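Local coordinates for NADH kinase POS5 (Saccharomyces cerevisiae, PDB 3AFO), which phosphorylates both NADH and NAD(+) with ATP, with a twofold preference for NADH, and is a key source of the cellular reductant NADPH, at residues E68-V73 with K163-V168; L150-P155 with E370-N375. One frame throughout, in Å; residues are numbered along the deposited sequence.

Contact 1 (E68-V73 with K163-V168); sequences ESYPEV and KVFQEV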
loop_
_atom_site.group_PDB
_atom_site.type_symbol
_atom_site.label_atom_id
_atom_site.label_comp_id
_atom_site.label_asym_id
_atom_site.label_seq_id
_atom_site.Cartn_x
_atom_site.Cartn_y
_atom_site.Cartn_z
ATOM N N GLU A 68 -17.435 -46.632 17.751
ATOM C CA GLU A 68 -16.624 -47.624 18.449
ATOM C C GLU A 68 -16.303 -47.203 19.886
ATOM O O GLU A 68 -16.406 -48.011 20.797
ATOM C CB GLU A 68 -15.331 -47.919 17.685
ATOM C CG GLU A 68 -15.501 -48.852 16.484
ATOM C CD GLU A 68 -14.234 -48.989 15.639
ATOM O OE1 GLU A 68 -13.166 -48.480 16.046
ATOM O OE2 GLU A 68 -14.309 -49.610 14.554
ATOM N N SER A 69 -15.940 -45.934 20.090
ATOM C CA SER A 69 -15.319 -45.523 21.359
ATOM C C SER A 69 -16.206 -44.757 22.332
ATOM O O SER A 69 -15.906 -44.717 23.525
ATOM C CB SER A 69 -14.050 -44.713 21.100
ATOM O OG SER A 69 -12.991 -45.559 20.714
ATOM N N TYR A 70 -17.260 -44.128 21.818
ATOM C CA TYR A 70 -18.168 -43.315 22.623
ATOM C C TYR A 70 -19.632 -43.715 22.386
ATOM O O TYR A 70 -20.327 -43.065 21.614
ATOM C CB TYR A 70 -17.970 -41.821 22.305
ATOM C CG TYR A 70 -16.552 -41.364 22.494
ATOM C CD1 TYR A 70 -16.097 -40.939 23.745
ATOM C CD2 TYR A 70 -15.650 -41.376 21.431
ATOM C CE1 TYR A 70 -14.791 -40.539 23.930
ATOM C CE2 TYR A 70 -14.334 -40.975 21.605
ATOM C CZ TYR A 70 -13.913 -40.558 22.854
ATOM O OH TYR A 70 -12.611 -40.157 23.031
ATOM N N PRO A 71 -20.107 -44.790 23.058
ATOM C CA PRO A 71 -21.502 -45.227 22.884
ATOM C C PRO A 71 -22.542 -44.132 23.128
ATOM O O PRO A 71 -23.569 -44.116 22.463
ATOM C CB PRO A 71 -21.674 -46.354 23.919
ATOM C CG PRO A 71 -20.368 -46.519 24.605
ATOM C CD PRO A 71 -19.322 -45.752 23.854
ATOM N N GLU A 72 -22.273 -43.221 24.062
ATOM C CA GLU A 72 -23.212 -42.134 24.377
ATOM C C GLU A 72 -23.382 -41.096 23.246
ATOM O O GLU A 72 -24.339 -40.307 23.251
ATOM C CB GLU A 72 -22.809 -41.445 25.694
ATOM C CG GLU A 72 -21.628 -40.447 25.591
ATOM C CD GLU A 72 -20.246 -41.095 25.714
ATOM O OE1 GLU A 72 -20.081 -42.297 25.394
ATOM O OE2 GLU A 72 -19.312 -40.381 26.137
ATOM N N VAL A 73 -22.467 -41.115 22.276
ATOM C CA VAL A 73 -22.442 -40.102 21.213
ATOM C C VAL A 73 -23.442 -40.371 20.094
ATOM O O VAL A 73 -23.566 -41.494 19.607
ATOM C CB VAL A 73 -21.000 -39.893 20.652
ATOM C CG1 VAL A 73 -21.017 -39.239 19.261
ATOM C CG2 VAL A 73 -20.183 -39.059 21.623
ATOM N N LYS A 163 -7.100 -38.139 19.566
ATOM C CA LYS A 163 -6.529 -37.418 20.704
ATOM C C LYS A 163 -7.201 -36.064 20.970
ATOM O O LYS A 163 -7.392 -35.679 22.125
ATOM C CB LYS A 163 -5.024 -37.247 20.506
ATOM C CG LYS A 163 -4.576 -37.371 19.051
ATOM C CD LYS A 163 -4.812 -38.784 18.511
ATOM C CE LYS A 163 -4.142 -39.818 19.415
ATOM N NZ LYS A 163 -4.569 -41.212 19.133
ATOM N N VAL A 164 -7.564 -35.355 19.900
ATOM C CA VAL A 164 -8.219 -34.045 20.015
ATOM C C VAL A 164 -9.654 -34.200 20.512
ATOM O O VAL A 164 -10.045 -33.531 21.469
ATOM C CB VAL A 164 -8.161 -33.237 18.685
ATOM C CG1 VAL A 164 -8.979 -31.952 18.789
ATOM C CG2 VAL A 164 -6.707 -32.910 18.318
ATOM N N PHE A 165 -10.420 -35.094 19.886
ATOM C CA PHE A 165 -11.791 -35.362 20.339
ATOM C C PHE A 165 -11.847 -35.811 21.811
ATOM O O PHE A 165 -12.736 -35.378 22.559
ATOM C CB PHE A 165 -12.544 -36.338 19.422
ATOM C CG PHE A 165 -13.997 -36.491 19.788
ATOM C CD1 PHE A 165 -14.933 -35.545 19.382
ATOM C CD2 PHE A 165 -14.423 -37.561 20.580
ATOM C CE1 PHE A 165 -16.263 -35.660 19.750
ATOM C CE2 PHE A 165 -15.753 -37.685 20.952
ATOM C CZ PHE A 165 -16.681 -36.741 20.534
ATOM N N GLN A 166 -10.891 -36.659 22.193
ATOM C CA GLN A 166 -10.682 -37.117 23.578
ATOM C C GLN A 166 -10.602 -35.934 24.559
ATOM O O GLN A 166 -11.280 -35.915 25.586
ATOM C CB GLN A 166 -9.393 -37.955 23.648
ATOM C CG GLN A 166 -9.249 -38.883 24.861
ATOM C CD GLN A 166 -8.043 -39.811 24.748
ATOM O OE1 GLN A 166 -6.890 -39.377 24.851
ATOM N NE2 GLN A 166 -8.307 -41.099 24.540
ATOM N N GLU A 167 -9.781 -34.945 24.218
ATOM C CA GLU A 167 -9.581 -33.743 25.050
ATOM C C GLU A 167 -10.851 -32.910 25.131
ATOM O O GLU A 167 -11.193 -32.374 26.199
ATOM C CB GLU A 167 -8.423 -32.882 24.519
ATOM C CG GLU A 167 -7.037 -33.534 24.615
ATOM C CD GLU A 167 -6.732 -34.103 26.006
ATOM O OE1 GLU A 167 -6.757 -33.341 26.998
ATOM O OE2 GLU A 167 -6.471 -35.321 26.106
ATOM N N VAL A 168 -11.552 -32.815 24.001
ATOM C CA VAL A 168 -12.762 -32.022 23.909
ATOM C C VAL A 168 -13.855 -32.616 24.802
ATOM O O VAL A 168 -14.378 -31.924 25.668
ATOM C CB VAL A 168 -13.247 -31.868 22.446
ATOM C CG1 VAL A 168 -14.646 -31.238 22.391
ATOM C CG2 VAL A 168 -12.236 -31.027 21.618
#

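Contact 2 (L150-P155 with E370-N375); sequences LGFLSP and ELLGFN. With NAI (1,4-dihydronicotinamide adenine dinucleotide), chain C.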
loop_
_atom_site.group_PDB
_atom_site.type_symbol
_atom_site.label_atom_id
_atom_site.label_comp_id
_atom_site.label_asym_id
_atom_site.label_seq_id
_atom_site.Cartn_x
_atom_site.Cartn_y
_atom_site.Cartn_z
ATOM N N LEU A 150 -4.979 -26.682 2.135
ATOM C CA LEU A 150 -4.965 -25.924 3.376
ATOM C C LEU A 150 -5.622 -24.545 3.281
ATOM O O LEU A 150 -5.551 -23.862 2.251
ATOM C CB LEU A 150 -3.546 -25.824 3.944
ATOM C CG LEU A 150 -3.033 -27.092 4.643
ATOM C CD1 LEU A 150 -1.708 -26.813 5.334
ATOM C CD2 LEU A 150 -4.047 -27.648 5.653
ATOM N N GLY A 151 -6.296 -24.183 4.367
ATOM C CA GLY A 151 -6.843 -22.854 4.571
ATOM C C GLY A 151 -6.169 -22.308 5.811
ATOM O O GLY A 151 -5.091 -22.777 6.187
ATOM N N PHE A 152 -6.803 -21.337 6.455
ATOM C CA PHE A 152 -6.210 -20.661 7.594
ATOM C C PHE A 152 -6.838 -21.033 8.941
ATOM O O PHE A 152 -6.143 -21.055 9.954
ATOM C CB PHE A 152 -6.281 -19.143 7.389
ATOM C CG PHE A 152 -5.582 -18.336 8.462
ATOM C CD1 PHE A 152 -4.185 -18.239 8.487
ATOM C CD2 PHE A 152 -6.316 -17.659 9.432
ATOM C CE1 PHE A 152 -3.524 -17.486 9.461
ATOM C CE2 PHE A 152 -5.674 -16.896 10.416
ATOM C CZ PHE A 152 -4.263 -16.808 10.434
ATOM N N LEU A 153 -8.141 -21.323 8.946
ATOM C CA LEU A 153 -8.912 -21.392 10.205
ATOM C C LEU A 153 -8.887 -22.726 10.968
ATOM O O LEU A 153 -8.938 -22.717 12.205
ATOM C CB LEU A 153 -10.363 -20.926 9.988
ATOM C CG LEU A 153 -10.542 -19.492 9.446
ATOM C CD1 LEU A 153 -11.995 -19.208 9.118
ATOM C CD2 LEU A 153 -10.000 -18.444 10.415
ATOM N N SER A 154 -8.834 -23.853 10.256
ATOM C CA SER A 154 -8.835 -25.171 10.907
ATOM C C SER A 154 -7.496 -25.465 11.582
ATOM O O SER A 154 -6.486 -25.635 10.893
ATOM C CB SER A 154 -9.158 -26.276 9.896
ATOM O OG SER A 154 -10.349 -25.998 9.176
ATOM N N PRO A 155 -7.470 -25.535 12.928
ATOM C CA PRO A 155 -6.176 -25.689 13.590
ATOM C C PRO A 155 -5.625 -27.128 13.648
ATOM O O PRO A 155 -4.458 -27.303 13.990
ATOM C CB PRO A 155 -6.447 -25.192 15.026
ATOM C CG PRO A 155 -7.865 -24.672 15.029
ATOM C CD PRO A 155 -8.551 -25.394 13.918
ATOM N N GLU A 370 3.478 -19.161 9.572
ATOM C CA GLU A 370 3.662 -20.399 8.802
ATOM C C GLU A 370 2.704 -20.584 7.633
ATOM O O GLU A 370 3.082 -21.146 6.601
ATOM C CB GLU A 370 3.606 -21.633 9.711
ATOM C CG GLU A 370 4.664 -21.627 10.812
ATOM C CD GLU A 370 4.771 -22.954 11.550
ATOM O OE1 GLU A 370 4.036 -23.907 11.202
ATOM O OE2 GLU A 370 5.600 -23.044 12.482
ATOM N N LEU A 371 1.468 -20.134 7.785
ATOM C CA LEU A 371 0.493 -20.298 6.714
ATOM C C LEU A 371 0.452 -19.110 5.760
ATOM O O LEU A 371 0.299 -19.293 4.552
ATOM C CB LEU A 371 -0.903 -20.553 7.292
ATOM C CG LEU A 371 -0.990 -21.707 8.296
ATOM C CD1 LEU A 371 -2.355 -21.706 8.955
ATOM C CD2 LEU A 371 -0.695 -23.058 7.604
ATOM N N LEU A 372 0.573 -17.900 6.299
ATOM C CA LEU A 372 0.473 -16.689 5.470
ATOM C C LEU A 372 1.837 -16.126 5.057
ATOM O O LEU A 372 1.913 -15.275 4.172
ATOM C CB LEU A 372 -0.356 -15.609 6.175
ATOM C CG LEU A 372 -1.794 -15.950 6.584
ATOM C CD1 LEU A 372 -2.432 -14.706 7.172
ATOM C CD2 LEU A 372 -2.627 -16.485 5.428
ATOM N N GLY A 373 2.902 -16.615 5.683
ATOM C CA GLY A 373 4.257 -16.149 5.385
ATOM C C GLY A 373 4.477 -14.710 5.814
ATOM O O GLY A 373 5.121 -13.933 5.090
ATOM N N PHE A 374 3.915 -14.345 6.971
ATOM C CA PHE A 374 4.035 -12.987 7.490
ATOM C C PHE A 374 5.502 -12.622 7.667
ATOM O O PHE A 374 6.271 -13.412 8.212
ATOM C CB PHE A 374 3.308 -12.837 8.834
ATOM C CG PHE A 374 3.630 -11.562 9.558
ATOM C CD1 PHE A 374 3.081 -10.346 9.140
ATOM C CD2 PHE A 374 4.489 -11.565 10.655
ATOM C CE1 PHE A 374 3.392 -9.170 9.800
ATOM C CE2 PHE A 374 4.791 -10.401 11.324
ATOM C CZ PHE A 374 4.243 -9.192 10.900
ATOM N N ASN A 375 5.849 -11.409 7.239
ATOM C CA ASN A 375 7.210 -10.887 7.264
ATOM C C ASN A 375 8.277 -11.931 6.919
ATOM O O ASN A 375 9.212 -12.133 7.687
ATOM C CB ASN A 375 7.540 -10.221 8.612
ATOM C CG ASN A 375 8.836 -9.422 8.556
ATOM O OD1 ASN A 375 9.087 -8.701 7.589
ATOM N ND2 ASN A 375 9.670 -9.560 9.581
HETATM P PA NAI C . -13.130 -19.522 -1.352
HETATM O O1A NAI C . -12.491 -20.879 -1.361
HETATM O O2A NAI C . -13.574 -18.963 -2.809
HETATM O O5B NAI C . -12.164 -18.414 -0.819
HETATM C C5B NAI C . -11.472 -18.704 0.297
HETATM C C4B NAI C . -10.029 -18.446 0.055
HETATM O O4B NAI C . -9.779 -17.508 1.136
HETATM C C3B NAI C . -9.459 -19.798 0.468
HETATM O O3B NAI C . -8.089 -19.876 0.069
HETATM C C2B NAI C . -9.588 -19.711 1.990
HETATM O O2B NAI C . -8.635 -20.531 2.653
HETATM C C1B NAI C . -9.233 -18.249 2.253
HETATM N N9A NAI C . -9.871 -17.753 3.505
HETATM C C8A NAI C . -11.175 -17.726 3.800
HETATM N N7A NAI C . -11.336 -17.209 5.030
HETATM C C5A NAI C . -10.132 -16.886 5.504
HETATM C C6A NAI C . -9.664 -16.319 6.692
HETATM N N6A NAI C . -10.491 -15.946 7.689
HETATM N N1A NAI C . -8.335 -16.147 6.830
HETATM C C2A NAI C . -7.477 -16.495 5.882
HETATM N N3A NAI C . -7.891 -17.034 4.743
HETATM C C4A NAI C . -9.202 -17.243 4.532
HETATM O O3 NAI C . -14.531 -19.462 -0.463
HETATM P PN NAI C . -14.618 -19.945 1.067
HETATM O O1N NAI C . -13.462 -20.842 1.390
HETATM O O2N NAI C . -16.032 -20.336 1.243
HETATM O O5D NAI C . -14.366 -18.602 1.964
HETATM C C5D NAI C . -15.167 -17.447 1.775
HETATM C C4D NAI C . -14.293 -16.206 1.863
HETATM O O4D NAI C . -13.646 -16.063 0.577
HETATM C C3D NAI C . -15.088 -14.915 1.970
HETATM O O3D NAI C . -15.478 -14.664 3.327
HETATM C C2D NAI C . -14.049 -13.882 1.477
HETATM O O2D NAI C . -13.378 -13.294 2.602
HETATM C C1D NAI C . -13.046 -14.765 0.678
HETATM N N1N NAI C . -12.893 -14.171 -0.660
HETATM C C2N NAI C . -11.638 -13.671 -0.993
HETATM C C3N NAI C . -11.413 -13.073 -2.222
HETATM C C7N NAI C . -9.987 -12.552 -2.535
HETATM O O7N NAI C . -9.696 -12.046 -3.616
HETATM N N7N NAI C . -9.112 -12.705 -1.561
HETATM C C4N NAI C . -12.470 -12.978 -3.137
HETATM C C5N NAI C . -13.750 -13.475 -2.816
HETATM C C6N NAI C . -13.980 -14.069 -1.573
#

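Contact 1 (E68-V73 with K163-V168)
Y70 meets F165 in an edge-to-face (T-shaped) aromatic pair that joins the exit of helix 53-69 to helix 161-169 in the alpha/beta N-terminal domain of the NAD kinase fold. Y70 is the first residue to leave the helix. Its CG lies anti to its own carbonyl carbon (chi1 -56°), which carries the ring across to the second helix, where the CD2–CE2 side of F165 comes over one face, offset toward the rim. The planes stand at 74° with centroids 5.0 Å apart, and Y70 CE2 is 3.6 Å from F165 CD2. Farther out, the hydroxyl reaches the helix backbone, Y70 OH lying 3.6 Å from Q166 CA.

From Y70 the chain makes a type I beta turn to V73, closed by a hydrogen bond of 3.0 Å from V73 N to Y70 O. At the third position of this turn the carbonyl of E72 accepts a hydrogen bond from Q42 NE2. V73, at the start of the run into edge strand 74-76, then faces the helix again. F165 also packs on L66 of helix 53-69, while the valine approaches the rim of its ring near the ring plane, with V73 CG2 4.3 Å from F165 CZ.

Contact 2 (L150-P155 with E370-N375)
The F152 ring is met obliquely by L371, L372 and the adenine of the bound NADH. L372 crosses it at about a right angle and puts its branched end against the CD1–CE1 bond, with L372 CG 3.7 Å from F152 CE1. L371 reaches the same part of the ring with one methyl, L371 CD1 to F152 CD1 being 3.9 Å. On the ligand side, F152 CD2 lies 3.6 Å from NAI N1A, and F152 CB comes to 3.3 Å from NAI C2A. With CG anti to the backbone N (chi1 -175°), the phenyl group is wedged between the nucleotide and the side chains of L371 and L372. With an alanine in place of F152, the adenine and the two leucines would probably face each other across a gap, L371 and L372 losing the ring they pack on.

The backbone beside it is fixed by D124, whose carboxylate accepts hydrogen bonds from F152 N and L153 N and also binds the ligand. G151 CA sits 3.5 Å from NAI O2B, so the glycine brings the backbone close to the ribose hydroxyl. L371 also packs on R379, and L372 on F378, of a neighbouring subunit. Side chain to side chain the contact is apolar, and L371 CD1 also lies against the carbonyl oxygens of G151 and F152, consistent with a fit that rests on shape more than on polar bonds.

In the fold
From the N terminus, residues 68-73 end helix 53-69 and lead into strand 74-76, at one margin of the five-stranded parallel sheet. The chain next supplies 150-155, between strands 142-146 and 156-157, before helix 161-169 returns to close contact 1 over 89 intervening residues. Contact 2 closes after 214, once the chain has run through the antiparallel sheets and helix 363-370. The two closures therefore cross instead of nesting. Contact 1 stays inside the N-terminal domain, whereas contact 2 ties that domain's ligand-binding loop to the C-terminal tail. Their centres lie 28 Å apart, and the nearest atoms are separated by about 7 Å.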